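Local structure of 3-oxoacyl-[acyl-carrier-protein] reductase (Sinorhizobium meliloti, 3U9L) at residues V241-D246 and V265-D270; P154-P159 and E225-A230. The protein probably catalyses the NADPH-dependent reduction of 3-oxoacyl groups carried on acyl carrier protein, as a member of the short-chain dehydrogenase/reductase family. One frame throughout, in Å; residues are numbered along the deposited sequence.

Contact 2 (154-159 with 225-230) closes along the chain before contact 1 (241-246 with 265-270) opens, so the two are in series. Their centres lie 20 Å apart and their nearest atoms about 7 Å apart, without touching. They are joined by the chain between helix 223-233, which supplies one side of contact 2, and helix 242-252, which supplies one side of contact 1. Both belong to one Rossmann-type subunit built on a seven-stranded parallel sheet: contact 1 lies at strand 262-265, the outermost on that side within the subunit, contact 2 at the start of helix 158-179. Each also touches the second subunit, so both lie close to the dimer interface.

Contact 1: residues V241-D246 and V265-D270; sequences VSLVAD and VDPAED
V265 pushes one methyl, CG1, against the first turn of helix 242-252, where it meets L243 and V244 together. CG1 is 3.6 Å from L243 CB and 3.9 Å from V244 CG2, and seen from CG1 these two carbons stand about 85° apart, so the methyl fits the corner between consecutive residues of the helix. The first torsion of V265 (-175°) sets CG1 anti to its own backbone N; the other methyl, V265 CG2, stays 4.7 Å from V244 CG2. A second, looser touch lies further along the loop, where the leucine tip CD1 of L243 approaches P267 CG at 4.3 Å. Together the two segments bury 157 Å², with no hydrogen bond between them; V244 is the buried member, while L243 remains exposed.

This is the closing end of the Rossmann-type fold of short-chain dehydrogenases: helix 242-252 leads into strand 262-265, the last of the parallel sheet, whose V265 still bonds through its backbone to V189 in strand 183-190 and to G191 just after it. F193 packs on V244, V265 and P267 alike, and F17 of helix 16-27 covers V244 as well.

Beyond V265 the chain leaves the sheet in a type I turn, D266 to E269, closed by E269 N to D266 O at 2.9 Å. E269 has a positive phi, after which D270 N comes back to D266 OD2 at 2.7 Å. That bond arrives on the syn side of the carboxylate, 23° out of its plane, and ties the D266 side chain across the turn. D270 OD2 bonds S147 OG, while A268 O accepts a bond from R289 NH2 of the second subunit.

Contact 2: residues P154-P159 and E225-A230; sequences PPYLAP and EEIKKA
I227 carries the whole helical side of this contact, its branched side chain pressed against three successive residues, P154, P155 and Y156. With the first torsion near -70°, CG2 is anti to the backbone N and reaches P154 CB at 3.6 Å, while the longer branch through CG1 takes CD1 to the other two residues. CD1 lies 3.8 Å from P155 CB, and it also stands over one face of the Y156 ring in a CH-pi contact, 4.2 Å from the centroid and 24° off the ring normal. That offset places the methyl toward the CG side of the ring, where it comes within 3.9 Å of Y156 CG. The far end of the tyrosine is fixed separately: its OH is hydrogen-bonded to N220 ND2.

Against 154-159 the helix packs with I227 alone. K228 and E225 are exposed and joined by a long salt bridge, NZ to OE1 at 3.9 Å, within their own helix.

The second subunit also grips the loop: its Q173 NE2 bonds P154 O and its E177 OE2 bonds Y156 N. In the fold, the loop 154-157 leads from strand 139-144 into helix 158-179, with L157 at the N-cap position. Helix 223-233 belongs to the long connection between strands 183-190 and 262-265, which in short-chain dehydrogenases usually forms the variable substrate-side lobe. It lies against this loop, and its F231 and L223 extend the packing to P154 and Y156.

Contact 1: residues V241-D246 and V265-D270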
loop_
_atom_site.group_PDB
_atom_site.type_symbol
_atom_site.label_atom_id
_atom_site.label_comp_id
_atom_site.label_asym_id
_atom_site.label_seq_id
_atom_site.Cartn_x
_atom_site.Cartn_y
_atom_site.Cartn_z
ATOM N N VAL A 241 -18.730 16.662 -5.196
ATOM C CA VAL A 241 -17.294 16.641 -5.168
ATOM C C VAL A 241 -16.651 17.965 -4.655
ATOM O O VAL A 241 -15.522 17.983 -4.179
ATOM C CB VAL A 241 -16.820 16.236 -6.566
ATOM C CG1 VAL A 241 -17.208 17.293 -7.575
ATOM C CG2 VAL A 241 -15.349 16.005 -6.578
ATOM N N SER A 242 -17.388 19.067 -4.742
ATOM C CA SER A 242 -16.942 20.344 -4.229
ATOM C C SER A 242 -16.786 20.320 -2.692
ATOM O O SER A 242 -16.156 21.186 -2.116
ATOM C CB SER A 242 -17.916 21.449 -4.651
ATOM O OG SER A 242 -19.248 21.045 -4.324
ATOM N N LEU A 243 -17.387 19.335 -2.029
ATOM C CA LEU A 243 -17.214 19.223 -0.579
ATOM C C LEU A 243 -15.737 19.039 -0.248
ATOM O O LEU A 243 -15.289 19.451 0.782
ATOM C CB LEU A 243 -17.938 17.986 -0.070
ATOM C CG LEU A 243 -19.466 18.102 -0.166
ATOM C CD1 LEU A 243 -20.138 16.740 0.083
ATOM C CD2 LEU A 243 -19.848 19.155 0.858
ATOM N N VAL A 244 -15.010 18.352 -1.122
ATOM C CA VAL A 244 -13.609 18.082 -0.899
ATOM C C VAL A 244 -12.834 19.390 -1.022
ATOM O O VAL A 244 -12.018 19.701 -0.162
ATOM C CB VAL A 244 -13.074 17.050 -1.896
ATOM C CG1 VAL A 244 -11.546 16.904 -1.769
ATOM C CG2 VAL A 244 -13.780 15.705 -1.692
ATOM N N ALA A 245 -13.087 20.155 -2.087
ATOM C CA ALA A 245 -12.413 21.427 -2.279
ATOM C C ALA A 245 -12.664 22.329 -1.071
ATOM O O ALA A 245 -11.756 23.023 -0.581
ATOM C CB ALA A 245 -12.866 22.105 -3.602
ATOM N N ASP A 246 -13.870 22.298 -0.528
ATOM C CA ASP A 246 -14.147 23.237 0.555
ATOM C C ASP A 246 -13.455 22.768 1.827
ATOM O O ASP A 246 -12.981 23.587 2.585
ATOM C CB ASP A 246 -15.647 23.411 0.780
ATOM C CG ASP A 246 -16.354 24.057 -0.440
ATOM O OD1 ASP A 246 -15.833 25.090 -1.023
ATOM O OD2 ASP A 246 -17.408 23.482 -0.824
ATOM N N VAL A 265 -14.261 13.175 4.036
ATOM C CA VAL A 265 -15.346 13.722 3.222
ATOM C C VAL A 265 -15.997 12.591 2.442
ATOM O O VAL A 265 -15.602 12.301 1.321
ATOM C CB VAL A 265 -14.817 14.764 2.251
ATOM C CG1 VAL A 265 -15.977 15.441 1.462
ATOM C CG2 VAL A 265 -13.966 15.851 2.994
ATOM N N ASP A 266 -16.950 11.912 3.060
ATOM C CA ASP A 266 -17.422 10.619 2.541
ATOM C C ASP A 266 -18.956 10.511 2.709
ATOM O O ASP A 266 -19.445 9.951 3.676
ATOM C CB ASP A 266 -16.705 9.429 3.225
ATOM C CG ASP A 266 -17.333 8.056 2.849
ATOM O OD1 ASP A 266 -18.028 7.941 1.780
ATOM O OD2 ASP A 266 -17.143 7.088 3.614
ATOM N N PRO A 267 -19.703 11.099 1.782
ATOM C CA PRO A 267 -21.180 11.006 1.813
ATOM C C PRO A 267 -21.753 9.571 1.843
ATOM O O PRO A 267 -22.828 9.348 2.424
ATOM C CB PRO A 267 -21.615 11.649 0.491
ATOM C CG PRO A 267 -20.420 12.413 -0.030
ATOM C CD PRO A 267 -19.179 11.796 0.592
ATOM N N ALA A 268 -21.093 8.613 1.211
ATOM C CA ALA A 268 -21.572 7.250 1.263
ATOM C C ALA A 268 -21.323 6.617 2.633
ATOM O O ALA A 268 -21.829 5.535 2.870
ATOM C CB ALA A 268 -20.929 6.427 0.211
ATOM N N GLU A 269 -20.508 7.259 3.496
ATOM C CA GLU A 269 -20.251 6.745 4.849
ATOM C C GLU A 269 -19.788 5.274 4.842
ATOM O O GLU A 269 -20.394 4.429 5.474
ATOM C CB GLU A 269 -21.492 6.922 5.728
ATOM C CG GLU A 269 -21.972 8.409 5.879
ATOM C CD GLU A 269 -20.998 9.248 6.738
ATOM O OE1 GLU A 269 -20.078 8.652 7.369
ATOM O OE2 GLU A 269 -21.116 10.507 6.779
ATOM N N ASP A 270 -18.707 4.992 4.115
ATOM C CA ASP A 270 -18.158 3.654 4.080
ATOM C C ASP A 270 -17.322 3.262 5.356
ATOM O O ASP A 270 -16.826 2.141 5.412
ATOM C CB ASP A 270 -17.315 3.407 2.813
ATOM C CG ASP A 270 -16.015 4.237 2.771
ATOM O OD1 ASP A 270 -15.401 4.548 3.867
ATOM O OD2 ASP A 270 -15.633 4.614 1.615
#

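Contact 2: residues P154-P159 and E225-A230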
loop_
_atom_site.group_PDB
_atom_site.type_symbol
_atom_site.label_atom_id
_atom_site.label_comp_id
_atom_site.label_asym_id
_atom_site.label_seq_id
_atom_site.Cartn_x
_atom_site.Cartn_y
_atom_site.Cartn_z
ATOM N N PRO A 154 -15.228 -1.956 -2.520
ATOM C CA PRO A 154 -15.621 -2.989 -3.510
ATOM C C PRO A 154 -14.408 -3.843 -3.951
ATOM O O PRO A 154 -13.267 -3.410 -3.898
ATOM C CB PRO A 154 -16.125 -2.164 -4.710
ATOM C CG PRO A 154 -15.358 -0.780 -4.568
ATOM C CD PRO A 154 -15.067 -0.610 -3.084
ATOM N N PRO A 155 -14.666 -5.064 -4.417
ATOM C CA PRO A 155 -13.610 -5.824 -5.078
ATOM C C PRO A 155 -13.325 -5.220 -6.467
ATOM O O PRO A 155 -14.056 -4.328 -6.892
ATOM C CB PRO A 155 -14.246 -7.230 -5.227
ATOM C CG PRO A 155 -15.442 -7.221 -4.323
ATOM C CD PRO A 155 -15.909 -5.823 -4.260
ATOM N N TYR A 156 -12.340 -5.731 -7.188
ATOM C CA TYR A 156 -12.131 -5.371 -8.600
ATOM C C TYR A 156 -11.451 -4.064 -8.852
ATOM O O TYR A 156 -11.519 -3.563 -9.984
ATOM C CB TYR A 156 -13.429 -5.456 -9.483
ATOM C CG TYR A 156 -13.711 -6.863 -9.991
ATOM C CD1 TYR A 156 -13.379 -7.964 -9.218
ATOM C CD2 TYR A 156 -14.375 -7.095 -11.217
ATOM C CE1 TYR A 156 -13.649 -9.287 -9.654
ATOM C CE2 TYR A 156 -14.659 -8.441 -11.670
ATOM C CZ TYR A 156 -14.279 -9.513 -10.876
ATOM O OH TYR A 156 -14.501 -10.824 -11.225
ATOM N N LEU A 157 -10.788 -3.505 -7.837
ATOM C CA LEU A 157 -9.911 -2.347 -8.082
ATOM C C LEU A 157 -8.529 -2.559 -7.421
ATOM O O LEU A 157 -7.878 -1.590 -7.058
ATOM C CB LEU A 157 -10.536 -1.032 -7.586
ATOM C CG LEU A 157 -11.775 -0.511 -8.345
ATOM C CD1 LEU A 157 -13.008 -1.115 -7.735
ATOM C CD2 LEU A 157 -11.830 1.055 -8.338
ATOM N N ALA A 158 -8.076 -3.805 -7.311
ATOM C CA ALA A 158 -6.876 -4.105 -6.490
ATOM C C ALA A 158 -5.636 -3.282 -6.802
ATOM O O ALA A 158 -5.045 -2.731 -5.903
ATOM C CB ALA A 158 -6.553 -5.598 -6.403
ATOM N N PRO A 159 -5.232 -3.169 -8.081
ATOM C CA PRO A 159 -3.988 -2.405 -8.287
ATOM C C PRO A 159 -4.091 -0.935 -7.846
ATOM O O PRO A 159 -3.089 -0.311 -7.496
ATOM C CB PRO A 159 -3.800 -2.428 -9.814
ATOM C CG PRO A 159 -4.737 -3.515 -10.334
ATOM C CD PRO A 159 -5.900 -3.502 -9.359
ATOM N N GLU A 225 -20.254 -6.047 -13.273
ATOM C CA GLU A 225 -21.408 -5.160 -13.331
ATOM C C GLU A 225 -22.197 -5.102 -12.035
ATOM O O GLU A 225 -22.787 -4.082 -11.710
ATOM C CB GLU A 225 -22.364 -5.610 -14.442
ATOM C CG GLU A 225 -21.755 -5.384 -15.805
ATOM C CD GLU A 225 -21.440 -3.894 -16.078
ATOM O OE1 GLU A 225 -20.557 -3.670 -16.937
ATOM O OE2 GLU A 225 -22.054 -2.959 -15.452
ATOM N N GLU A 226 -22.282 -6.240 -11.363
ATOM C CA GLU A 226 -22.950 -6.348 -10.094
ATOM C C GLU A 226 -22.268 -5.389 -9.084
ATOM O O GLU A 226 -22.937 -4.692 -8.314
ATOM C CB GLU A 226 -22.811 -7.797 -9.646
ATOM C CG GLU A 226 -23.482 -8.244 -8.350
ATOM C CD GLU A 226 -23.325 -9.798 -8.101
ATOM O OE1 GLU A 226 -22.590 -10.445 -8.875
ATOM O OE2 GLU A 226 -23.914 -10.392 -7.140
ATOM N N ILE A 227 -20.933 -5.375 -9.084
ATOM C CA ILE A 227 -20.209 -4.457 -8.193
ATOM C C ILE A 227 -20.483 -2.990 -8.579
ATOM O O ILE A 227 -20.783 -2.147 -7.720
ATOM C CB ILE A 227 -18.675 -4.722 -8.214
ATOM C CG1 ILE A 227 -18.344 -6.071 -7.518
ATOM C CG2 ILE A 227 -17.940 -3.553 -7.551
ATOM C CD1 ILE A 227 -16.978 -6.633 -7.865
ATOM N N LYS A 228 -20.389 -2.654 -9.863
ATOM C CA LYS A 228 -20.571 -1.251 -10.206
ATOM C C LYS A 228 -21.915 -0.729 -9.796
ATOM O O LYS A 228 -22.029 0.408 -9.368
ATOM C CB LYS A 228 -20.372 -0.980 -11.693
ATOM C CG LYS A 228 -18.984 -1.335 -12.203
ATOM C CD LYS A 228 -18.957 -1.351 -13.760
ATOM C CE LYS A 228 -17.560 -1.085 -14.287
ATOM N NZ LYS A 228 -17.485 -1.526 -15.747
ATOM N N LYS A 229 -22.945 -1.557 -9.969
ATOM C CA LYS A 229 -24.326 -1.159 -9.703
ATOM C C LYS A 229 -24.520 -1.086 -8.177
ATOM O O LYS A 229 -25.036 -0.126 -7.670
ATOM C CB LYS A 229 -25.275 -2.219 -10.351
ATOM C CG LYS A 229 -26.715 -1.922 -10.278
ATOM C CD LYS A 229 -27.512 -2.534 -11.513
ATOM C CE LYS A 229 -28.179 -3.857 -11.139
ATOM N NZ LYS A 229 -29.403 -4.254 -11.964
ATOM N N ALA A 230 -24.064 -2.093 -7.450
ATOM C CA ALA A 230 -24.314 -2.094 -6.007
ATOM C C ALA A 230 -23.622 -0.881 -5.331
ATOM O O ALA A 230 -24.173 -0.236 -4.447
ATOM C CB ALA A 230 -23.819 -3.407 -5.374
#